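Local coordinates for protein Emp47p (form2) (PDB 2A6Z) that acts as a calcium-independent, carbohydrate-recognising cargo receptor of yeast, involved in glycoprotein secretion and probably required for exit of a related receptor from the endoplasmic reticulum, at residues Glu66-Val72 and Glu209-Lys215; Gly76-Ile82 and Val112-Gly116; Gln97-Val103 and Val133-Tyr139; Ser157-Val161 and Lys172-Asp176. One frame throughout, in Å; residues are numbered along the deposited sequence.

Contact 1: Glu66-Val72 and Glu209-Lys215; sequences EWTFRSV and ESFEIFK
E209 OE2 takes a hydrogen bond from S71 OG at 2.6 Å, on its anti lone pair. S71 OG is itself anti to the backbone N, a rotation (chi1 170°) that places OG against the E209 carboxylate. S210 pairs with V72 through two backbone bonds, and S210 OG donates to E212 OE2. F211 CE1 lies 4.0 Å from S71 CB. E212 OE1 receives both R70 NE and R70 NH2, each at 2.9 Å. The guanidinium comes side-on, with OE1 in its plane, while the two planes stand 48° apart. R38 adds a second salt bridge to OE1. The two strands run antiparallel in one sheet of the legume-lectin-like beta sandwich. I213 CD1 meets F69 CB at 3.8 Å on the buried side. F214 CZ lies over one face of the R70 guanidinium and V72 CG1 over the opposite face, both toward the rim. F214 and K215 both face T68, a classic beta bulge. T68 N donates to K215 O at 2.9 Å. A water links E66 O and T68 OG1.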
loop_
_atom_site.group_PDB
_atom_site.type_symbol
_atom_site.label_atom_id
_atom_site.label_comp_id
_atom_site.label_asym_id
_atom_site.label_seq_id
_atom_site.Cartn_x
_atom_site.Cartn_y
_atom_site.Cartn_z
ATOM N N GLU A 66 2.694 -2.101 -8.803
ATOM C CA GLU A 66 1.595 -3.062 -8.786
ATOM C C GLU A 66 1.724 -3.918 -7.558
ATOM O O GLU A 66 2.710 -4.676 -7.407
ATOM C CB GLU A 66 1.615 -3.937 -10.031
ATOM C CG GLU A 66 1.406 -3.197 -11.320
ATOM C CD GLU A 66 1.446 -3.959 -12.583
ATOM O OE1 GLU A 66 1.701 -5.191 -12.540
ATOM O OE2 GLU A 66 1.211 -3.365 -13.652
ATOM N N TRP A 67 0.730 -3.862 -6.686
ATOM C CA TRP A 67 0.687 -4.692 -5.447
ATOM C C TRP A 67 -0.339 -5.772 -5.619
ATOM O O TRP A 67 -1.496 -5.492 -5.956
ATOM C CB TRP A 67 0.290 -3.791 -4.275
ATOM C CG TRP A 67 1.305 -2.862 -3.756
ATOM C CD1 TRP A 67 1.436 -1.534 -4.000
ATOM C CD2 TRP A 67 2.384 -3.189 -2.833
ATOM N NE1 TRP A 67 2.518 -1.012 -3.309
ATOM C CE2 TRP A 67 3.090 -2.010 -2.582
ATOM C CE3 TRP A 67 2.751 -4.402 -2.204
ATOM C CZ2 TRP A 67 4.201 -1.975 -1.709
ATOM C CZ3 TRP A 67 3.863 -4.328 -1.350
ATOM C CH2 TRP A 67 4.548 -3.145 -1.134
ATOM N N THR A 68 0.057 -7.006 -5.300
ATOM C CA THR A 68 -0.855 -8.141 -5.328
ATOM C C THR A 68 -1.045 -8.601 -3.848
ATOM O O THR A 68 -0.071 -9.017 -3.212
ATOM C CB THR A 68 -0.273 -9.283 -6.176
ATOM O OG1 THR A 68 -0.034 -8.827 -7.498
ATOM C CG2 THR A 68 -1.263 -10.431 -6.255
ATOM N N PHE A 69 -2.280 -8.488 -3.368
ATOM C CA PHE A 69 -2.532 -8.695 -1.922
ATOM C C PHE A 69 -3.868 -9.369 -1.740
ATOM O O PHE A 69 -4.719 -9.373 -2.638
ATOM C CB PHE A 69 -2.449 -7.399 -1.122
ATOM C CG PHE A 69 -3.765 -6.619 -1.160
ATOM C CD1 PHE A 69 -4.630 -6.643 -0.062
ATOM C CD2 PHE A 69 -4.154 -5.899 -2.291
ATOM C CE1 PHE A 69 -5.841 -5.998 -0.095
ATOM C CE2 PHE A 69 -5.361 -5.245 -2.312
ATOM C CZ PHE A 69 -6.217 -5.273 -1.222
ATOM N N ARG A 70 -4.111 -9.866 -0.537
ATOM C CA ARG A 70 -5.442 -10.355 -0.214
ATOM C C ARG A 70 -5.686 -10.143 1.288
ATOM O O ARG A 70 -4.785 -9.879 2.063
ATOM C CB ARG A 70 -5.659 -11.834 -0.585
ATOM C CG ARG A 70 -4.815 -12.805 0.268
ATOM C CD ARG A 70 -5.070 -14.224 -0.220
ATOM N NE ARG A 70 -4.337 -15.130 0.703
ATOM C CZ ARG A 70 -4.369 -16.427 0.591
ATOM N NH1 ARG A 70 -5.053 -17.002 -0.374
ATOM N NH2 ARG A 70 -3.694 -17.154 1.481
ATOM N N SER A 71 -6.985 -10.274 1.608
ATOM C CA SER A 71 -7.434 -10.369 3.001
ATOM C C SER A 71 -8.238 -11.648 3.133
ATOM O O SER A 71 -9.207 -11.868 2.381
ATOM C CB SER A 71 -8.347 -9.171 3.356
ATOM O OG SER A 71 -8.922 -9.474 4.624
ATOM N N VAL A 72 -7.825 -12.473 4.115
ATOM C CA VAL A 72 -8.546 -13.725 4.374
ATOM C C VAL A 72 -8.836 -13.829 5.877
ATOM O O VAL A 72 -8.163 -13.227 6.709
ATOM C CB VAL A 72 -7.777 -14.989 3.882
ATOM C CG1 VAL A 72 -7.737 -14.979 2.354
ATOM C CG2 VAL A 72 -6.382 -15.035 4.468
ATOM N N GLU A 209 -8.448 -10.959 10.982
ATOM C CA GLU A 209 -8.264 -10.694 9.557
ATOM C C GLU A 209 -6.787 -10.717 9.222
ATOM O O GLU A 209 -5.958 -10.098 9.899
ATOM C CB GLU A 209 -8.855 -9.282 9.259
ATOM C CG GLU A 209 -8.892 -9.010 7.736
ATOM C CD GLU A 209 -9.791 -7.840 7.320
ATOM O OE1 GLU A 209 -10.272 -7.081 8.220
ATOM O OE2 GLU A 209 -9.975 -7.655 6.100
ATOM N N SER A 210 -6.504 -11.435 8.107
ATOM C CA SER A 210 -5.098 -11.657 7.714
ATOM C C SER A 210 -4.822 -10.957 6.396
ATOM O O SER A 210 -5.290 -11.441 5.345
ATOM C CB SER A 210 -4.861 -13.177 7.621
ATOM O OG SER A 210 -3.477 -13.399 7.389
ATOM N N PHE A 211 -4.107 -9.850 6.466
ATOM C CA PHE A 211 -3.694 -9.088 5.275
ATOM C C PHE A 211 -2.369 -9.669 4.792
ATOM O O PHE A 211 -1.435 -9.792 5.598
ATOM C CB PHE A 211 -3.537 -7.605 5.631
ATOM C CG PHE A 211 -4.847 -6.908 5.883
ATOM C CD1 PHE A 211 -5.670 -6.575 4.814
ATOM C CD2 PHE A 211 -5.240 -6.623 7.179
ATOM C CE1 PHE A 211 -6.874 -5.904 5.030
ATOM C CE2 PHE A 211 -6.432 -5.912 7.373
ATOM C CZ PHE A 211 -7.241 -5.572 6.311
ATOM N N GLU A 212 -2.310 -10.032 3.523
ATOM C CA GLU A 212 -1.218 -10.857 2.984
ATOM C C GLU A 212 -0.747 -10.299 1.639
ATOM O O GLU A 212 -1.584 -9.861 0.826
ATOM C CB GLU A 212 -1.674 -12.282 2.792
ATOM C CG GLU A 212 -2.288 -12.844 4.076
ATOM C CD GLU A 212 -2.637 -14.286 4.075
ATOM O OE1 GLU A 212 -2.595 -14.915 2.968
ATOM O OE2 GLU A 212 -2.938 -14.789 5.189
ATOM N N ILE A 213 0.561 -10.327 1.434
ATOM C CA ILE A 213 1.222 -9.841 0.215
ATOM C C ILE A 213 1.768 -10.998 -0.584
ATOM O O ILE A 213 2.499 -11.862 -0.055
ATOM C CB ILE A 213 2.330 -8.853 0.544
ATOM C CG1 ILE A 213 1.888 -7.748 1.494
ATOM C CG2 ILE A 213 2.993 -8.334 -0.727
ATOM C CD1 ILE A 213 0.793 -6.856 0.863
ATOM N N PHE A 214 1.404 -11.106 -1.863
ATOM C CA PHE A 214 1.946 -12.142 -2.746
ATOM C C PHE A 214 3.129 -11.640 -3.595
ATOM O O PHE A 214 4.011 -12.441 -3.952
ATOM C CB PHE A 214 0.858 -12.624 -3.679
ATOM C CG PHE A 214 -0.190 -13.545 -3.159
ATOM C CD1 PHE A 214 -0.975 -14.301 -4.046
ATOM C CD2 PHE A 214 -0.424 -13.732 -1.797
ATOM C CE1 PHE A 214 -1.942 -15.187 -3.625
ATOM C CE2 PHE A 214 -1.396 -14.639 -1.367
ATOM C CZ PHE A 214 -2.123 -15.371 -2.250
ATOM N N LYS A 215 3.096 -10.377 -4.032
ATOM C CA LYS A 215 4.002 -9.903 -5.087
ATOM C C LYS A 215 3.907 -8.407 -5.127
ATOM O O LYS A 215 2.799 -7.841 -4.857
ATOM C CB LYS A 215 3.535 -10.488 -6.436
ATOM C CG LYS A 215 4.399 -10.182 -7.648
ATOM C CD LYS A 215 3.959 -10.928 -8.868
ATOM C CE LYS A 215 2.636 -10.534 -9.454
ATOM N NZ LYS A 215 2.498 -11.163 -10.794
HETATM O O HOH W 1 2.116 -7.339 -8.181
#

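Contact 2: Gly76-Ile82 and Val112-Gly116; sequences GQTDGGI and VDNNG
Two loops of the lectin-like beta sandwich meet here, where antiparallel strands 81-88 and 108-113 give way to turns. I82 and V112 form a hydrogen-bonded pair. I82 N donates to V112 O at 3.0 Å, and V112 N returns a bond to I82 O. Their side chains lie side by side and point the same way, with I82 CG2 3.7 Å from V112 CB. G81 CA lies 4.1 Å from D113 CB. Further along, the N114 amide bridges to the other loop. Its CG sits between the backbone N and the carbonyl carbon (chi1 72°), which turns the amide toward G76-T78. N114 OD1 accepts from T78 N at 3.1 Å, in the carbonyl plane and on a lone pair. N114 ND2 donates to G76 O at 3.1 Å; the nitrogen lies well above the plane of that carbonyl. Each loop also has its own brace. T78 OG1 accepts from G80 N in an ST turn, and D113 OD2 accepts from N115 N in an Asx turn. Y139 OH also bonds D113 OD2. A water accepts from N114 N at 2.9 Å. The amide thus stands in for a backbone partner: it satisfies one carbonyl and one N-H past the I82-V112 pair, and a second water spans the two loops by donating to G80 O and to D113 OD2, the latter at 2.7 Å.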
loop_
_atom_site.group_PDB
_atom_site.type_symbol
_atom_site.label_atom_id
_atom_site.label_comp_id
_atom_site.label_asym_id
_atom_site.label_seq_id
_atom_site.Cartn_x
_atom_site.Cartn_y
_atom_site.Cartn_z
ATOM N N GLY A 76 -16.532 -8.689 8.061
ATOM C CA GLY A 76 -17.249 -7.796 8.977
ATOM C C GLY A 76 -16.476 -6.468 9.082
ATOM O O GLY A 76 -15.322 -6.308 8.814
ATOM N N GLN A 77 -17.187 -5.418 9.388
ATOM C CA GLN A 77 -16.536 -4.120 9.584
ATOM C C GLN A 77 -15.583 -4.133 10.733
ATOM O O GLN A 77 -15.859 -4.641 11.815
ATOM C CB GLN A 77 -17.634 -3.064 9.780
ATOM C CG GLN A 77 -16.907 -1.671 9.789
ATOM C CD GLN A 77 -18.139 -0.699 9.815
ATOM O OE1 GLN A 77 -18.048 0.482 9.894
ATOM N NE2 GLN A 77 -19.303 -1.371 9.655
ATOM N N THR A 78 -14.403 -3.589 10.588
ATOM C CA THR A 78 -13.417 -3.528 11.684
ATOM C C THR A 78 -12.761 -2.195 11.534
ATOM O O THR A 78 -12.944 -1.504 10.514
ATOM C CB THR A 78 -12.322 -4.607 11.557
ATOM O OG1 THR A 78 -11.377 -4.209 10.625
ATOM C CG2 THR A 78 -12.939 -5.963 11.406
ATOM N N ASP A 79 -11.935 -1.792 12.513
ATOM C CA ASP A 79 -11.116 -0.616 12.416
ATOM C C ASP A 79 -9.692 -0.924 11.916
ATOM O O ASP A 79 -8.819 -0.073 11.966
ATOM C CB ASP A 79 -11.143 0.187 13.725
ATOM C CG ASP A 79 -10.528 -0.577 14.894
ATOM O OD1 ASP A 79 -9.782 -1.506 14.733
ATOM O OD2 ASP A 79 -10.866 -0.212 16.066
ATOM N N GLY A 80 -9.516 -2.141 11.397
ATOM C CA GLY A 80 -8.262 -2.516 10.749
ATOM C C GLY A 80 -8.176 -1.880 9.335
ATOM O O GLY A 80 -9.042 -1.156 8.889
ATOM N N GLY A 81 -7.087 -2.235 8.654
ATOM C CA GLY A 81 -6.928 -1.811 7.260
ATOM C C GLY A 81 -5.517 -2.046 6.808
ATOM O O GLY A 81 -4.625 -2.389 7.618
ATOM N N ILE A 82 -5.343 -1.875 5.515
ATOM C CA ILE A 82 -4.018 -2.067 4.864
ATOM C C ILE A 82 -3.726 -0.788 4.077
ATOM O O ILE A 82 -4.600 -0.273 3.377
ATOM C CB ILE A 82 -3.960 -3.350 4.004
ATOM C CG1 ILE A 82 -2.570 -3.537 3.364
ATOM C CG2 ILE A 82 -5.063 -3.426 2.940
ATOM C CD1 ILE A 82 -2.342 -4.883 2.735
ATOM N N VAL A 112 -6.926 0.708 2.043
ATOM C CA VAL A 112 -8.013 -0.225 1.821
ATOM C C VAL A 112 -8.570 -0.588 3.194
ATOM O O VAL A 112 -7.874 -1.101 4.069
ATOM C CB VAL A 112 -7.550 -1.466 1.031
ATOM C CG1 VAL A 112 -8.665 -2.486 0.964
ATOM C CG2 VAL A 112 -7.054 -1.062 -0.350
ATOM N N ASP A 113 -9.858 -0.276 3.389
ATOM C CA ASP A 113 -10.507 -0.544 4.685
ATOM C C ASP A 113 -11.992 -0.516 4.481
ATOM O O ASP A 113 -12.522 -0.269 3.378
ATOM C CB ASP A 113 -10.030 0.383 5.808
ATOM C CG ASP A 113 -10.891 1.634 5.943
ATOM O OD1 ASP A 113 -11.117 2.318 4.919
ATOM O OD2 ASP A 113 -11.382 1.883 7.080
ATOM N N ASN A 114 -12.741 -0.778 5.580
ATOM C CA ASN A 114 -14.190 -0.852 5.455
ATOM C C ASN A 114 -14.898 -0.085 6.581
ATOM O O ASN A 114 -16.109 -0.273 6.750
ATOM C CB ASN A 114 -14.685 -2.281 5.351
ATOM C CG ASN A 114 -14.595 -3.078 6.634
ATOM O OD1 ASN A 114 -14.294 -2.540 7.684
ATOM N ND2 ASN A 114 -14.830 -4.379 6.499
ATOM N N ASN A 115 -14.173 0.712 7.358
ATOM C CA ASN A 115 -14.757 1.387 8.524
ATOM C C ASN A 115 -15.364 2.748 8.219
ATOM O O ASN A 115 -15.874 3.371 9.158
ATOM C CB ASN A 115 -13.685 1.515 9.620
ATOM C CG ASN A 115 -14.311 1.533 11.024
ATOM O OD1 ASN A 115 -15.326 0.885 11.287
ATOM N ND2 ASN A 115 -13.663 2.255 11.893
ATOM N N GLY A 116 -15.292 3.209 6.973
ATOM C CA GLY A 116 -15.825 4.494 6.617
ATOM C C GLY A 116 -17.281 4.391 6.146
ATOM O O GLY A 116 -17.882 3.328 6.105
HETATM O O HOH W 2 -11.524 -1.922 7.976
HETATM O O HOH W 3 -10.131 1.393 9.433
#

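Contact 3: Gln97-Val103 and Val133-Tyr139; sequences QLYNGPV and VDKTKIY
K135 NZ donates to Q97 O at 2.6 Å, the shorter of the two hydrogen bonds between these segments. The ammonium comes nearly along the C=O axis. The lysine chain bends at chi3 (-116°), and this brings its end down on the carbonyl. On the way, K135 CD passes L98 CD1 at 3.9 Å, the two side chains running in opposite directions. The second bond is between backbones, from V133 N to V103 O at 3.0 Å. Beside it V103 CG2 meets V133 CG2 at 3.9 Å. L98 CD2 reaches the same V133 methyl at 3.9 Å, its side chain crossing that of V133 at about a right angle. L98 CD1 also approaches I138 CD1, which in turn lies at the edge of the Y99 ring, 4.3 Å from Y99 CE2. I138 CG2 covers the centre of one face of the Y139 ring. Both segments are held in shape from within. L98 to G101 is a type I' turn, with Q97 and L98 both facing G101 in a classic beta bulge. D134 OD1 accepts from T136 N, an Asx turn, and also from T136 OG1 at 2.5 Å. The loop 97-103 follows strand 81-88 and packs on it through L98 and Y99, which also touch strand 108-113. The segment 133-139 runs through a 3-10 turn into a weakly bonded short helix, where I138 O takes a bond from Q125 NE2 of strand 121-128.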
loop_
_atom_site.group_PDB
_atom_site.type_symbol
_atom_site.label_atom_id
_atom_site.label_comp_id
_atom_site.label_asym_id
_atom_site.label_seq_id
_atom_site.Cartn_x
_atom_site.Cartn_y
_atom_site.Cartn_z
ATOM N N GLN A 97 1.911 5.284 13.683
ATOM C CA GLN A 97 0.626 5.599 14.245
ATOM C C GLN A 97 -0.553 5.563 13.311
ATOM O O GLN A 97 -1.709 5.722 13.779
ATOM C CB GLN A 97 0.677 7.004 14.874
ATOM C CG GLN A 97 1.656 7.138 16.025
ATOM C CD GLN A 97 1.621 8.517 16.633
ATOM O OE1 GLN A 97 0.691 8.820 17.414
ATOM N NE2 GLN A 97 2.540 9.403 16.219
ATOM N N LEU A 98 -0.353 5.344 12.010
ATOM C CA LEU A 98 -1.460 5.352 11.039
ATOM C C LEU A 98 -1.425 4.035 10.271
ATOM O O LEU A 98 -0.595 3.839 9.391
ATOM C CB LEU A 98 -1.269 6.558 10.103
ATOM C CG LEU A 98 -2.331 6.689 8.977
ATOM C CD1 LEU A 98 -3.737 6.750 9.573
ATOM C CD2 LEU A 98 -1.990 7.909 8.154
ATOM N N TYR A 99 -2.295 3.083 10.689
ATOM C CA TYR A 99 -2.278 1.737 10.103
ATOM C C TYR A 99 -0.870 1.175 10.107
ATOM O O TYR A 99 -0.413 0.474 9.165
ATOM C CB TYR A 99 -2.882 1.680 8.631
ATOM C CG TYR A 99 -4.329 2.130 8.693
ATOM C CD1 TYR A 99 -5.333 1.219 8.978
ATOM C CD2 TYR A 99 -4.689 3.462 8.565
ATOM C CE1 TYR A 99 -6.652 1.607 9.075
ATOM C CE2 TYR A 99 -6.006 3.867 8.676
ATOM C CZ TYR A 99 -6.981 2.916 8.945
ATOM O OH TYR A 99 -8.292 3.375 9.048
ATOM N N ASN A 100 -0.155 1.355 11.223
ATOM C CA ASN A 100 1.220 0.856 11.401
ATOM C C ASN A 100 2.218 1.444 10.416
ATOM O O ASN A 100 3.264 0.856 10.200
ATOM C CB ASN A 100 1.221 -0.681 11.404
ATOM C CG ASN A 100 2.580 -1.220 11.911
ATOM O OD1 ASN A 100 3.071 -0.750 12.965
ATOM N ND2 ASN A 100 3.141 -2.166 11.206
ATOM N N GLY A 101 1.906 2.629 9.917
ATOM C CA GLY A 101 2.757 3.455 9.112
ATOM C C GLY A 101 2.697 4.909 9.584
ATOM O O GLY A 101 2.149 5.186 10.651
ATOM N N PRO A 102 3.330 5.810 8.848
ATOM C CA PRO A 102 3.567 7.158 9.382
ATOM C C PRO A 102 2.364 8.074 9.302
ATOM O O PRO A 102 1.833 8.332 8.245
ATOM C CB PRO A 102 4.725 7.667 8.511
ATOM C CG PRO A 102 4.505 6.916 7.194
ATOM C CD PRO A 102 4.069 5.553 7.608
ATOM N N VAL A 103 1.980 8.664 10.454
ATOM C CA VAL A 103 0.838 9.592 10.498
ATOM C C VAL A 103 1.149 10.979 10.022
ATOM O O VAL A 103 0.254 11.735 9.635
ATOM C CB VAL A 103 0.258 9.600 11.952
ATOM C CG1 VAL A 103 1.153 10.358 12.925
ATOM C CG2 VAL A 103 -1.156 10.189 12.004
ATOM N N VAL A 133 -1.853 13.773 10.111
ATOM C CA VAL A 133 -3.254 13.837 9.677
ATOM C C VAL A 133 -4.183 13.567 10.878
ATOM O O VAL A 133 -3.847 12.912 11.867
ATOM C CB VAL A 133 -3.499 12.879 8.538
ATOM C CG1 VAL A 133 -2.563 13.118 7.345
ATOM C CG2 VAL A 133 -3.336 11.432 8.993
ATOM N N ASP A 134 -5.392 14.082 10.752
ATOM C CA ASP A 134 -6.441 13.877 11.756
ATOM C C ASP A 134 -7.144 12.576 11.410
ATOM O O ASP A 134 -7.900 12.512 10.429
ATOM C CB ASP A 134 -7.388 15.048 11.751
ATOM C CG ASP A 134 -8.429 14.963 12.864
ATOM O OD1 ASP A 134 -8.683 13.832 13.349
ATOM O OD2 ASP A 134 -8.951 16.018 13.192
ATOM N N LYS A 135 -6.930 11.512 12.159
ATOM C CA LYS A 135 -7.518 10.238 11.820
ATOM C C LYS A 135 -9.025 10.282 11.873
ATOM O O LYS A 135 -9.651 9.472 11.173
ATOM C CB LYS A 135 -6.955 9.122 12.726
ATOM C CG LYS A 135 -5.482 8.874 12.441
ATOM C CD LYS A 135 -5.019 7.613 13.162
ATOM C CE LYS A 135 -3.974 7.890 14.215
ATOM N NZ LYS A 135 -3.780 6.649 15.061
ATOM N N THR A 136 -9.577 11.206 12.677
ATOM C CA THR A 136 -11.011 11.250 12.808
ATOM C C THR A 136 -11.654 11.863 11.557
ATOM O O THR A 136 -12.870 11.789 11.474
ATOM C CB THR A 136 -11.484 12.055 14.036
ATOM O OG1 THR A 136 -11.142 13.437 13.865
ATOM C CG2 THR A 136 -10.788 11.563 15.291
ATOM N N LYS A 137 -10.912 12.421 10.619
ATOM C CA LYS A 137 -11.430 13.024 9.409
ATOM C C LYS A 137 -10.981 12.303 8.124
ATOM O O LYS A 137 -11.161 12.834 7.029
ATOM C CB LYS A 137 -11.041 14.501 9.339
ATOM C CG LYS A 137 -11.587 15.267 10.573
ATOM C CD LYS A 137 -11.196 16.742 10.442
ATOM C CE LYS A 137 -11.673 17.674 11.528
ATOM N NZ LYS A 137 -13.033 17.446 12.023
ATOM N N ILE A 138 -10.361 11.117 8.293
ATOM C CA ILE A 138 -9.711 10.515 7.116
ATOM C C ILE A 138 -10.683 10.297 5.961
ATOM O O ILE A 138 -10.290 10.535 4.819
ATOM C CB ILE A 138 -9.023 9.219 7.573
ATOM C CG1 ILE A 138 -8.029 8.711 6.521
ATOM C CG2 ILE A 138 -9.977 8.117 8.060
ATOM C CD1 ILE A 138 -7.036 7.712 7.131
ATOM N N TYR A 139 -11.919 9.869 6.243
ATOM C CA TYR A 139 -12.805 9.563 5.116
ATOM C C TYR A 139 -13.246 10.827 4.371
ATOM O O TYR A 139 -13.346 10.844 3.138
ATOM C CB TYR A 139 -14.029 8.727 5.586
ATOM C CG TYR A 139 -13.520 7.468 6.293
ATOM C CD1 TYR A 139 -12.788 6.490 5.596
ATOM C CD2 TYR A 139 -13.716 7.273 7.670
ATOM C CE1 TYR A 139 -12.312 5.357 6.226
ATOM C CE2 TYR A 139 -13.223 6.154 8.291
ATOM C CZ TYR A 139 -12.517 5.207 7.572
ATOM O OH TYR A 139 -12.044 4.104 8.244
#

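Contact 4: Ser157-Val161 and Lys172-Asp176; sequences STIRV and KVQVD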
loop_
_atom_site.group_PDB
_atom_site.type_symbol
_atom_site.label_atom_id
_atom_site.label_comp_id
_atom_site.label_asym_id
_atom_site.label_seq_id
_atom_site.Cartn_x
_atom_site.Cartn_y
_atom_site.Cartn_z
ATOM N N SER A 157 -6.195 -9.457 -5.021
ATOM C CA SER A 157 -6.454 -8.267 -5.841
ATOM C C SER A 157 -5.154 -7.672 -6.287
ATOM O O SER A 157 -4.133 -7.801 -5.605
ATOM C CB SER A 157 -7.223 -7.253 -5.008
ATOM O OG SER A 157 -8.478 -7.693 -4.556
ATOM N N THR A 158 -5.248 -6.916 -7.418
ATOM C CA THR A 158 -4.071 -6.222 -7.907
ATOM C C THR A 158 -4.356 -4.716 -7.959
ATOM O O THR A 158 -5.241 -4.273 -8.681
ATOM C CB THR A 158 -3.683 -6.673 -9.338
ATOM O OG1 THR A 158 -3.641 -8.111 -9.357
ATOM C CG2 THR A 158 -2.301 -6.127 -9.702
ATOM N N ILE A 159 -3.582 -3.974 -7.167
ATOM C CA ILE A 159 -3.667 -2.504 -7.183
ATOM C C ILE A 159 -2.532 -2.007 -8.055
ATOM O O ILE A 159 -1.369 -2.272 -7.760
ATOM C CB ILE A 159 -3.562 -1.909 -5.759
ATOM C CG1 ILE A 159 -4.741 -2.373 -4.895
ATOM C CG2 ILE A 159 -3.452 -0.401 -5.829
ATOM C CD1 ILE A 159 -4.597 -1.990 -3.440
ATOM N N ARG A 160 -2.882 -1.273 -9.136
ATOM C CA ARG A 160 -1.857 -0.771 -10.059
ATOM C C ARG A 160 -1.882 0.742 -9.994
ATOM O O ARG A 160 -2.880 1.400 -10.344
ATOM C CB ARG A 160 -2.205 -1.275 -11.477
ATOM C CG ARG A 160 -1.232 -0.731 -12.546
ATOM C CD ARG A 160 -1.522 -1.494 -13.881
ATOM N NE ARG A 160 -0.406 -1.237 -14.814
ATOM C CZ ARG A 160 -0.353 -0.249 -15.691
ATOM N NH1 ARG A 160 -1.406 0.586 -15.836
ATOM N NH2 ARG A 160 0.738 -0.118 -16.422
ATOM N N VAL A 161 -0.772 1.297 -9.530
ATOM C CA VAL A 161 -0.608 2.736 -9.351
ATOM C C VAL A 161 0.328 3.226 -10.429
ATOM O O VAL A 161 1.447 2.713 -10.579
ATOM C CB VAL A 161 0.023 3.060 -7.973
ATOM C CG1 VAL A 161 0.018 4.571 -7.743
ATOM C CG2 VAL A 161 -0.687 2.297 -6.884
ATOM N N LYS A 172 -2.948 7.629 -11.369
ATOM C CA LYS A 172 -4.091 6.753 -11.571
ATOM C C LYS A 172 -3.896 5.509 -10.715
ATOM O O LYS A 172 -2.783 5.001 -10.562
ATOM C CB LYS A 172 -4.226 6.386 -13.050
ATOM C CG LYS A 172 -5.389 5.452 -13.367
ATOM C CD LYS A 172 -5.694 5.418 -14.831
ATOM C CE LYS A 172 -4.659 4.712 -15.587
ATOM N NZ LYS A 172 -5.137 4.708 -17.001
ATOM N N VAL A 173 -5.019 5.041 -10.169
ATOM C CA VAL A 173 -5.061 3.768 -9.483
ATOM C C VAL A 173 -6.120 2.890 -10.180
ATOM O O VAL A 173 -7.242 3.340 -10.376
ATOM C CB VAL A 173 -5.388 3.942 -7.995
ATOM C CG1 VAL A 173 -5.577 2.593 -7.315
ATOM C CG2 VAL A 173 -4.290 4.763 -7.325
ATOM N N GLN A 174 -5.706 1.673 -10.515
ATOM C CA GLN A 174 -6.595 0.632 -11.038
ATOM C C GLN A 174 -6.658 -0.502 -10.031
ATOM O O GLN A 174 -5.690 -0.766 -9.312
ATOM C CB GLN A 174 -6.048 0.099 -12.361
ATOM C CG GLN A 174 -6.071 1.161 -13.489
ATOM C CD GLN A 174 -5.096 0.749 -14.594
ATOM O OE1 GLN A 174 -3.900 0.911 -14.421
ATOM N NE2 GLN A 174 -5.573 0.190 -15.659
ATOM N N VAL A 175 -7.814 -1.172 -9.991
ATOM C CA VAL A 175 -7.996 -2.379 -9.208
ATOM C C VAL A 175 -8.429 -3.456 -10.189
ATOM O O VAL A 175 -9.444 -3.322 -10.891
ATOM C CB VAL A 175 -9.090 -2.171 -8.124
ATOM C CG1 VAL A 175 -9.394 -3.499 -7.431
ATOM C CG2 VAL A 175 -8.673 -1.084 -7.140
ATOM N N ASP A 176 -7.607 -4.511 -10.266
ATOM C CA ASP A 176 -7.896 -5.617 -11.199
ATOM C C ASP A 176 -8.116 -5.062 -12.613
ATOM O O ASP A 176 -8.976 -5.565 -13.353
ATOM C CB ASP A 176 -9.098 -6.424 -10.744
ATOM C CG ASP A 176 -8.988 -6.905 -9.297
ATOM O OD1 ASP A 176 -7.975 -6.979 -8.662
ATOM O OD2 ASP A 176 -10.166 -7.247 -8.837
HETATM O O HOH W 4 -10.571 -7.624 -6.320
HETATM O O HOH W 5 -2.923 2.954 -12.824
#
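Strands 157-161 and 172-175 run antiparallel, their axes 4.7 Å apart at 165°. R160 and Q174 are the hydrogen-bonded pair, with R160 N to Q174 O at 2.9 Å and Q174 N to R160 O at 2.8 Å. Their side chains lie alongside each other and point the same way. R160 NH1 donates to Q174 OE1 at 2.9 Å, in the carbonyl plane and on a lone pair. The guanidinium and amide planes are nevertheless 77° apart. R160 NE makes a salt bridge with E66, and S2 bonds both E66 and R160 NH2. The two strands form a beta hairpin within one sheet of the lectin-like sandwich. On the other side I159 CG2 packs on V173 CG1 at 4.0 Å. I159 touches L122 and V112 of the second sheet; V173 touches L122 and L110. Just past the strand, D176 N donates to T158 O. D176 OD1 accepts from T158 N at 3.0 Å, as a backbone carbonyl would in a regular ladder. The carboxylate gets there with CG beside the backbone N (chi1 -53°). A water joins D176 OD2 to S157 OG.

Overall arrangement
Contacts 1 and 4 lie in the same sheet, where strands 63-72 and 153-164 are neighbours joined by backbone bonds such as F69 O to S157 N. Contact 2 belongs to the facing sheet. F211 and F69 pack on I82 across the sandwich, and V112 meets I159 of contact 4. Contact 2 is the buried one; contacts 1, 3 and 4 are partly buried. Contact 3 joins loop regions and touches contact 2, through Y139 and D113, but not contacts 1 or 4. Both same-sheet contacts pair apolar side chains inward and carry an arginine bound to E212 or Q174 on the other face. Contact 2 relies on an amide and waters, whereas contact 3 mixes aliphatic packing with an exposed lysine.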